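Local coordinates for protein acetyltransferase, GNAT family (Streptococcus pneumoniae, PDB 2I79) that probably transfers the acetyl group of acetyl coenzyme A, which it binds, to an acceptor substrate, as other GNAT-family acetyltransferases do, at residues Arg8-Glu11 / Pro12-Ala16; Ala64-Gly68 / Lys69-Ile73; Ala20-Asn23 / Arg24-Leu27. All coordinates share one frame; numbering follows the deposited sequence.

Interaction 1: Arg8-Glu11 / Pro12-Ala16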
ATOM      1  N   ARG A   8      17.054   0.428  19.413  1.00 45.92           N
ATOM      2  CA  ARG A   8      17.155   1.848  19.039  1.00 45.90           C
ATOM      3  C   ARG A   8      16.797   2.092  17.575  1.00 45.60           C
ATOM      4  O   ARG A   8      16.813   1.171  16.750  1.00 44.43           O
ATOM      5  CB  ARG A   8      18.580   2.383  19.266  1.00 45.56           C
ATOM      6  CG  ARG A   8      19.651   1.721  18.419  1.00 44.95           C
ATOM      7  CD  ARG A   8      20.902   2.590  18.290  1.00 45.56           C
ATOM      8  NE  ARG A   8      22.015   1.876  17.658  1.00 44.39           N
ATOM      9  CZ  ARG A   8      22.136   1.656  16.352  1.00 45.77           C
ATOM     10  NH1 ARG A   8      21.224   2.109  15.501  1.00 43.85           N
ATOM     11  NH2 ARG A   8      23.189   1.000  15.886  1.00 45.46           N
ATOM     12  N   GLU A   9      16.564   3.357  17.258  1.00 45.72           N
ATOM     13  CA  GLU A   9      16.312   3.783  15.876  1.00 46.43           C
ATOM     14  C   GLU A   9      17.487   3.434  14.977  1.00 46.07           C
ATOM     15  O   GLU A   9      18.640   3.594  15.383  1.00 45.81           O
ATOM     16  CB  GLU A   9      16.046   5.292  15.833  1.00 45.77           C
ATOM     17  CG  GLU A   9      15.510   5.769  14.516  1.00 47.04           C
ATOM     18  CD  GLU A   9      14.903   7.195  14.568  1.00 48.75           C
ATOM     19  OE1 GLU A   9      14.785   7.800  15.668  1.00 54.17           O
ATOM     20  OE2 GLU A   9      14.516   7.691  13.490  1.00 54.11           O
ATOM     21  N   ALA A  10      17.196   2.946  13.771  1.00 46.31           N
ATOM     22  CA  ALA A  10      18.222   2.664  12.772  1.00 47.19           C
ATOM     23  C   ALA A  10      18.922   3.959  12.356  1.00 47.81           C
ATOM     24  O   ALA A  10      18.284   5.015  12.281  1.00 47.89           O
ATOM     25  CB  ALA A  10      17.615   1.993  11.546  1.00 46.07           C
ATOM     26  N   GLU A  11      20.230   3.873  12.112  1.00 48.77           N
ATOM     27  CA  GLU A  11      21.010   4.990  11.528  1.00 50.36           C
ATOM     28  C   GLU A  11      21.644   4.569  10.198  1.00 50.10           C
ATOM     29  O   GLU A  11      21.844   3.383   9.946  1.00 48.46           O
ATOM     30  CB  GLU A  11      22.101   5.475  12.495  1.00 50.38           C
ATOM     31  CG  GLU A  11      21.555   5.973  13.858  1.00 53.60           C
ATOM     32  CD  GLU A  11      22.623   5.973  14.968  1.00 55.02           C
ATOM     33  OE1 GLU A  11      23.755   6.462  14.708  1.00 64.08           O
ATOM     34  OE2 GLU A  11      22.338   5.491  16.091  1.00 58.92           O
ATOM     35  N   PRO A  12      21.938   5.545   9.321  1.00 50.90           N
ATOM     36  CA  PRO A  12      22.578   5.214   8.028  1.00 51.17           C
ATOM     37  C   PRO A  12      23.779   4.260   8.155  1.00 50.80           C
ATOM     38  O   PRO A  12      23.980   3.422   7.286  1.00 51.64           O
ATOM     39  CB  PRO A  12      22.993   6.602   7.469  1.00 51.41           C
ATOM     40  CG  PRO A  12      22.816   7.565   8.669  1.00 52.16           C
ATOM     41  CD  PRO A  12      21.688   6.990   9.452  1.00 50.83           C
ATOM     42  N   LYS A  13      24.533   4.355   9.244  1.00 50.83           N
ATOM     43  CA  LYS A  13      25.641   3.426   9.510  1.00 50.89           C
ATOM     44  C   LYS A  13      25.250   1.925   9.603  1.00 50.32           C
ATOM     45  O   LYS A  13      26.110   1.047   9.399  1.00 49.73           O
ATOM     46  CB  LYS A  13      26.406   3.837  10.783  1.00 51.24           C
ATOM     47  CG  LYS A  13      25.570   3.756  12.080  1.00 53.54           C
ATOM     48  CD  LYS A  13      26.431   3.538  13.334  1.00 52.92           C
ATOM     49  CE  LYS A  13      25.579   3.553  14.613  1.00 54.08           C
ATOM     50  NZ  LYS A  13      26.364   3.137  15.835  1.00 54.69           N
ATOM     51  N   ASP A  14      23.980   1.642   9.924  1.00 48.76           N
ATOM     52  CA  ASP A  14      23.471   0.283   9.989  1.00 48.59           C
ATOM     53  C   ASP A  14      23.127  -0.351   8.616  1.00 48.00           C
ATOM     54  O   ASP A  14      22.770  -1.527   8.560  1.00 48.55           O
ATOM     55  CB  ASP A  14      22.201   0.233  10.863  1.00 48.30           C
ATOM     56  CG  ASP A  14      22.409   0.853  12.247  1.00 49.07           C
ATOM     57  OD1 ASP A  14      23.464   0.639  12.845  1.00 47.18           O
ATOM     58  OD2 ASP A  14      21.502   1.550  12.746  1.00 51.44           O
ATOM     59  N   ALA A  15      23.198   0.413   7.533  1.00 47.30           N
ATOM     60  CA  ALA A  15      22.680  -0.028   6.224  1.00 46.71           C
ATOM     61  C   ALA A  15      23.090  -1.454   5.785  1.00 46.19           C
ATOM     62  O   ALA A  15      22.254  -2.248   5.345  1.00 45.81           O
ATOM     63  CB  ALA A  15      23.100   0.988   5.158  1.00 46.89           C
ATOM     64  N   ALA A  16      24.376  -1.760   5.901  1.00 45.60           N
ATOM     65  CA  ALA A  16      24.941  -3.014   5.410  1.00 46.19           C
ATOM     66  C   ALA A  16      24.446  -4.176   6.240  1.00 45.92           C
ATOM     67  O   ALA A  16      24.065  -5.219   5.695  1.00 45.25           O
ATOM     68  CB  ALA A  16      26.524  -2.943   5.426  1.00 45.60           C
TER
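Arg8 and Asp14 run at each other from opposite directions, and the guanidinium grips the carboxylate end-on. NH1 of Arg8 lies 2.8 Å from OD2 of Asp14 and NH2 of Arg8 lies 3.1 Å from OD1, each oxygen met on its syn side along a nearly straight N-H...O line. The two planes are only 20° apart, so this is a two-pronged salt bridge between almost coplanar groups. The same NH1 also donates to Glu9 O, exactly in the guanidinium plane, at 3.0 Å, which helps fix the rotation of the arginine head. On Asp14, OD2 has a second donor: the backbone N of Glu11, 2.7 Å away, comes in from above the carboxylate plane. Asp14 returns a bond through its own N to Glu11 O, at 2.8 Å, so the aspartate is tied to Glu11 twice. The Glu11 side chain, extended beyond CG, puts OE2 above one face of the Arg8 guanidinium, offset toward the rim: a long ion pair, 3.6 Å from Arg8 NH1, with no N-H pointing at the oxygen. Alongside it, pointing the same way, Lys13 lays its CE 3.4 Å from Glu11 OE1; its NZ lies near Arg8 NH2, with the Glu11 carboxylate close to both. The whole is a salt-bridge network of Arg8, Glu11 and Asp14 at the turn where the first strand of the GNAT fold passes into its first helix.

Interaction 2: Ala64-Gly68 / Lys69-Ile73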
ATOM      1  N   ALA A  64      16.599  -4.156  16.808  1.00 43.63           N
ATOM      2  CA  ALA A  64      17.021  -4.866  18.014  1.00 44.10           C
ATOM      3  C   ALA A  64      18.328  -5.571  17.707  1.00 44.31           C
ATOM      4  O   ALA A  64      18.390  -6.362  16.784  1.00 43.35           O
ATOM      5  CB  ALA A  64      15.959  -5.873  18.446  1.00 42.63           C
ATOM      6  N   PHE A  65      19.376  -5.253  18.475  1.00 45.62           N
ATOM      7  CA  PHE A  65      20.632  -5.973  18.445  1.00 46.02           C
ATOM      8  C   PHE A  65      20.668  -6.939  19.632  1.00 46.91           C
ATOM      9  O   PHE A  65      20.475  -6.544  20.784  1.00 46.95           O
ATOM     10  CB  PHE A  65      21.831  -5.015  18.527  1.00 46.40           C
ATOM     11  CG  PHE A  65      21.907  -4.029  17.386  1.00 46.52           C
ATOM     12  CD1 PHE A  65      22.738  -4.267  16.307  1.00 45.15           C
ATOM     13  CD2 PHE A  65      21.129  -2.870  17.398  1.00 46.95           C
ATOM     14  CE1 PHE A  65      22.816  -3.344  15.262  1.00 46.82           C
ATOM     15  CE2 PHE A  65      21.175  -1.959  16.371  1.00 45.72           C
ATOM     16  CZ  PHE A  65      22.015  -2.186  15.293  1.00 46.97           C
ATOM     17  N   LEU A  66      20.897  -8.210  19.324  1.00 48.04           N
ATOM     18  CA  LEU A  66      21.158  -9.235  20.317  1.00 49.05           C
ATOM     19  C   LEU A  66      22.609  -9.639  20.166  1.00 49.89           C
ATOM     20  O   LEU A  66      23.043 -10.044  19.070  1.00 49.81           O
ATOM     21  CB  LEU A  66      20.264 -10.432  20.070  1.00 49.44           C
ATOM     22  CG  LEU A  66      19.576 -11.138  21.209  1.00 50.37           C
ATOM     23  CD1 LEU A  66      19.139 -10.223  22.399  1.00 48.52           C
ATOM     24  CD2 LEU A  66      18.377 -11.834  20.538  1.00 50.24           C
ATOM     25  N   ASN A  67      23.354  -9.501  21.262  1.00 50.43           N
ATOM     26  CA  ASN A  67      24.787  -9.769  21.261  1.00 50.62           C
ATOM     27  C   ASN A  67      25.541  -9.059  20.115  1.00 50.64           C
ATOM     28  O   ASN A  67      26.393  -9.649  19.452  1.00 50.55           O
ATOM     29  CB  ASN A  67      24.994 -11.288  21.270  1.00 51.64           C
ATOM     30  CG  ASN A  67      24.319 -11.930  22.473  1.00 52.60           C
ATOM     31  OD1 ASN A  67      23.637 -12.953  22.372  1.00 56.44           O
ATOM     32  ND2 ASN A  67      24.450 -11.278  23.604  1.00 52.88           N
ATOM     33  N   GLY A  68      25.204  -7.788  19.900  1.00 49.58           N
ATOM     34  CA  GLY A  68      25.865  -6.977  18.871  1.00 49.30           C
ATOM     35  C   GLY A  68      25.431  -7.207  17.427  1.00 48.70           C
ATOM     36  O   GLY A  68      25.974  -6.577  16.540  1.00 48.68           O
ATOM     37  N   LYS A  69      24.477  -8.107  17.185  1.00 47.73           N
ATOM     38  CA  LYS A  69      23.958  -8.342  15.830  1.00 47.26           C
ATOM     39  C   LYS A  69      22.461  -8.079  15.762  1.00 46.13           C
ATOM     40  O   LYS A  69      21.727  -8.458  16.684  1.00 45.65           O
ATOM     41  CB  LYS A  69      24.209  -9.793  15.387  1.00 47.88           C
ATOM     42  CG  LYS A  69      25.671 -10.209  15.305  1.00 51.93           C
ATOM     43  CD  LYS A  69      26.557  -9.278  14.371  1.00 55.64           C
ATOM     44  CE  LYS A  69      26.335  -9.520  12.861  1.00 56.75           C
ATOM     45  NZ  LYS A  69      27.111  -8.533  12.048  1.00 56.43           N
ATOM     46  N   ILE A  70      22.011  -7.461  14.666  1.00 44.61           N
ATOM     47  CA  ILE A  70      20.583  -7.239  14.421  1.00 44.60           C
ATOM     48  C   ILE A  70      19.834  -8.569  14.483  1.00 44.02           C
ATOM     49  O   ILE A  70      20.153  -9.511  13.729  1.00 42.31           O
ATOM     50  CB  ILE A  70      20.296  -6.586  13.021  1.00 44.99           C
ATOM     51  CG1 ILE A  70      21.022  -5.258  12.881  1.00 44.66           C
ATOM     52  CG2 ILE A  70      18.767  -6.389  12.813  1.00 42.22           C
ATOM     53  CD1 ILE A  70      20.775  -4.540  11.509  1.00 44.46           C
ATOM     54  N   ALA A  71      18.851  -8.625  15.393  1.00 43.41           N
ATOM     55  CA  ALA A  71      18.010  -9.784  15.598  1.00 44.28           C
ATOM     56  C   ALA A  71      16.546  -9.572  15.143  1.00 44.41           C
ATOM     57  O   ALA A  71      15.820 -10.549  14.934  1.00 42.84           O
ATOM     58  CB  ALA A  71      18.048 -10.188  17.076  1.00 43.39           C
ATOM     59  N   GLY A  72      16.140  -8.303  15.000  1.00 44.64           N
ATOM     60  CA  GLY A  72      14.782  -7.957  14.633  1.00 45.19           C
ATOM     61  C   GLY A  72      14.628  -6.516  14.171  1.00 45.99           C
ATOM     62  O   GLY A  72      15.469  -5.672  14.458  1.00 47.91           O
ATOM     63  N   ILE A  73      13.582  -6.245  13.405  1.00 45.97           N
ATOM     64  CA  ILE A  73      13.252  -4.882  12.991  1.00 46.27           C
ATOM     65  C   ILE A  73      11.759  -4.643  13.043  1.00 45.42           C
ATOM     66  O   ILE A  73      10.969  -5.559  12.829  1.00 44.87           O
ATOM     67  CB  ILE A  73      13.774  -4.543  11.571  1.00 46.84           C
ATOM     68  CG1 ILE A  73      13.051  -5.339  10.485  1.00 48.81           C
ATOM     69  CG2 ILE A  73      15.285  -4.758  11.502  1.00 48.73           C
ATOM     70  CD1 ILE A  73      11.994  -4.488   9.724  1.00 53.08           C
TER
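The Phe65 ring and Ile70 meet on one face of a beta hairpin: CE1 of Phe65 comes to 3.5 Å from CG1 of Ile70, the two side chains slanting across each other. CG of Phe65 and CG1 of Ile70 both stand anti to their carbonyl carbons (chi1 -61° for Phe65, -58° for Ile70), which brings ring and CG1 together across a non-hydrogen-bonded antiparallel pair. Arg8 of the adjoining strand 5-9 packs on the ring, and the Phe65 side chain also touches Glu17 of helix 15-26, while Ile70 reaches Glu17 and Phe21 of that helix.

The chain reverses through a type I' turn from Leu66 to Lys69, with Asn67 and Gly68 at its corners, both at positive phi. It is the tight two-residue connection of a hairpin, closed by Leu66 N to Lys69 O at 2.8 Å and by Lys69 N to Leu66 O at 3.1 Å. On the other face CB of Leu66 rests 3.7 Å from CB of Ala71, and CD2 of Leu66 touches the same methyl; Tyr98 lies against both residues, and Leu103 of helix 103-117 against Ala71.

Beyond this the register slips by one residue. Ala71 and Gly72 both face Ala64, a classic beta bulge. Ala64 N donates to Gly72 O at 3.0 Å, an almost straight bond. The extra residue is absorbed at a single carbonyl: Ala64 O takes a short, straight bond from Ala71 N at 2.7 Å and a weak one from Gly72 N at 3.5 Å. That oxygen is also approached by a CA-H...O contact from Ile70, whose CA is 3.3 Å away.

Interaction 3: Ala20-Asn23 / Arg24-Leu27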
ATOM      1  N   ALA A  20      21.872  -7.206   5.259  1.00 41.43           N
ATOM      2  CA  ALA A  20      22.273  -8.578   5.547  1.00 40.66           C
ATOM      3  C   ALA A  20      21.184  -9.337   6.322  1.00 41.08           C
ATOM      4  O   ALA A  20      20.800 -10.490   5.981  1.00 40.54           O
ATOM      5  CB  ALA A  20      23.584  -8.565   6.317  1.00 39.72           C
ATOM      6  N   PHE A  21      20.664  -8.683   7.365  1.00 41.32           N
ATOM      7  CA  PHE A  21      19.597  -9.258   8.178  1.00 41.21           C
ATOM      8  C   PHE A  21      18.327  -9.500   7.363  1.00 41.65           C
ATOM      9  O   PHE A  21      17.654 -10.539   7.508  1.00 40.75           O
ATOM     10  CB  PHE A  21      19.295  -8.339   9.365  1.00 41.21           C
ATOM     11  CG  PHE A  21      18.117  -8.783  10.165  1.00 41.46           C
ATOM     12  CD1 PHE A  21      18.197  -9.926  10.973  1.00 42.09           C
ATOM     13  CD2 PHE A  21      16.912  -8.117  10.075  1.00 41.82           C
ATOM     14  CE1 PHE A  21      17.108 -10.352  11.677  1.00 41.11           C
ATOM     15  CE2 PHE A  21      15.814  -8.567  10.783  1.00 42.54           C
ATOM     16  CZ  PHE A  21      15.924  -9.673  11.583  1.00 40.09           C
ATOM     17  N   LEU A  22      17.974  -8.554   6.493  1.00 42.54           N
ATOM     18  CA  LEU A  22      16.716  -8.702   5.760  1.00 43.04           C
ATOM     19  C   LEU A  22      16.843  -9.816   4.731  1.00 42.86           C
ATOM     20  O   LEU A  22      15.918 -10.537   4.499  1.00 42.74           O
ATOM     21  CB  LEU A  22      16.273  -7.386   5.143  1.00 43.47           C
ATOM     22  CG  LEU A  22      15.737  -6.372   6.166  1.00 45.61           C
ATOM     23  CD1 LEU A  22      15.814  -4.946   5.624  1.00 47.43           C
ATOM     24  CD2 LEU A  22      14.285  -6.735   6.598  1.00 43.61           C
ATOM     25  N   ASN A  23      18.023  -9.970   4.155  1.00 43.78           N
ATOM     26  CA  ASN A  23      18.295 -11.095   3.256  1.00 44.49           C
ATOM     27  C   ASN A  23      18.238 -12.427   4.000  1.00 44.79           C
ATOM     28  O   ASN A  23      17.700 -13.421   3.479  1.00 44.14           O
ATOM     29  CB  ASN A  23      19.657 -10.926   2.577  1.00 43.89           C
ATOM     30  CG  ASN A  23      19.619  -9.977   1.398  1.00 43.52           C
ATOM     31  OD1 ASN A  23      20.603  -9.262   1.091  1.00 42.36           O
ATOM     32  ND2 ASN A  23      18.502  -9.971   0.716  1.00 42.06           N
ATOM     33  N   ARG A  24      18.731 -12.427   5.226  1.00 45.48           N
ATOM     34  CA  ARG A  24      18.650 -13.646   6.053  1.00 46.49           C
ATOM     35  C   ARG A  24      17.207 -14.052   6.303  1.00 45.46           C
ATOM     36  O   ARG A  24      16.828 -15.154   5.987  1.00 45.11           O
ATOM     37  CB  ARG A  24      19.402 -13.495   7.380  1.00 46.58           C
ATOM     38  CG  ARG A  24      19.186 -14.680   8.337  1.00 47.49           C
ATOM     39  CD  ARG A  24      20.158 -14.673   9.519  1.00 54.06           C
ATOM     40  NE  ARG A  24      19.780 -13.754  10.625  1.00 60.64           N
ATOM     41  CZ  ARG A  24      19.306 -14.087  11.843  1.00 59.98           C
ATOM     42  NH1 ARG A  24      19.094 -15.348  12.244  1.00 63.28           N
ATOM     43  NH2 ARG A  24      19.055 -13.121  12.703  1.00 61.33           N
ATOM     44  N   VAL A  25      16.388 -13.148   6.830  1.00 45.31           N
ATOM     45  CA  VAL A  25      15.010 -13.502   7.193  1.00 44.91           C
ATOM     46  C   VAL A  25      14.125 -13.768   5.974  1.00 44.53           C
ATOM     47  O   VAL A  25      13.178 -14.520   6.040  1.00 43.84           O
ATOM     48  CB  VAL A  25      14.370 -12.442   8.142  1.00 44.46           C
ATOM     49  CG1 VAL A  25      15.155 -12.361   9.428  1.00 43.60           C
ATOM     50  CG2 VAL A  25      14.286 -11.061   7.463  1.00 43.43           C
ATOM     51  N   SER A  26      14.456 -13.190   4.834  1.00 45.64           N
ATOM     52  CA  SER A  26      13.666 -13.423   3.608  1.00 46.32           C
ATOM     53  C   SER A  26      13.696 -14.927   3.154  1.00 47.01           C
ATOM     54  O   SER A  26      12.814 -15.379   2.401  1.00 46.89           O
ATOM     55  CB  SER A  26      14.141 -12.469   2.496  1.00 46.76           C
ATOM     56  OG  SER A  26      15.300 -12.974   1.947  1.00 49.12           O
ATOM     57  N   LEU A  27      14.685 -15.675   3.672  1.00 46.67           N
ATOM     58  CA  LEU A  27      14.927 -17.069   3.382  1.00 46.71           C
ATOM     59  C   LEU A  27      14.372 -18.009   4.458  1.00 47.04           C
ATOM     60  O   LEU A  27      14.309 -19.228   4.246  1.00 46.88           O
ATOM     61  CB  LEU A  27      16.435 -17.311   3.320  1.00 47.57           C
ATOM     62  CG  LEU A  27      17.226 -16.560   2.261  1.00 49.24           C
ATOM     63  CD1 LEU A  27      18.685 -16.786   2.507  1.00 51.71           C
ATOM     64  CD2 LEU A  27      16.817 -17.015   0.874  1.00 51.41           C
TER
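Ser26 OG donates to Asn23 O, 2.9 Å away, folding a side-chain hydroxyl back onto the carbonyl three residues earlier. Its first torsion sets OG between the backbone N and the carbonyl carbon, and from there the hydroxyl reaches back along the helix. The same carbonyl oxygen is touched by CG of Leu27 at 3.4 Å, so an apolar side chain packs beside the polar bond. The carbonyl oxygen of Asp35, from the loop beyond, is a second, weak partner of OG that would have to share the one hydroxyl proton. Ordinary helical bonds run alongside: Arg24 N to Ala20 O, Val25 N to Phe21 O and Ser26 N to Leu22 O.

The bulkier part of the contact centres on the Phe21 ring. Val25, one helical turn on, covers one face with its CG1, 3.9 Å from the ring centroid and 29° off the normal, a CH-pi contact; the methyl sits nearest to the CZ corner, 3.5 Å from that atom. Arg24 comes to a different part of the ring. Its NH2 lies at the edge, in the ring plane, 3.5 Å from Phe21 CE1, and the guanidinium is turned 61° against the ring, so this is edge packing and not a cation-pi stack. A bend at chi3 (80°) swings the arginine head round to that edge. CG2 of Val25 stays by the backbone, 3.4 Å from Leu22 O, and the Val25 side chain is about 7 Å from the bound acetyl coenzyme A.

Helix 15-26 thus presents Phe21 and Val25 to the sheet: Phe21 packs on Ile70 and Ile73 of strand 69-77, both residues meet Val93 of strand 87-94, and Arg24 reaches over to Arg97 and Tyr98 in the loop that follows.

In the fold
From the N terminus, interaction 1 comes first, at the passage from strand 5-9 into helix 15-26; interaction 3 follows at the far end of that helix, and interaction 2 closes the hairpin of strands 60-66 and 69-77. Each is local, so the three stand in series, none nested in or crossing another. In space they meet at the hairpin. Arg8 NH2 packs 3.4 Å from Phe65 CZ, joining interaction 1 to interaction 2 across neighbouring strands. From interaction 3, Phe21 CD1 comes 3.4 Å from Ile70 O. Together they tie the entry into helix 15-26, and the C-terminal part of that helix, to strand 5-9 and the strands of the hairpin.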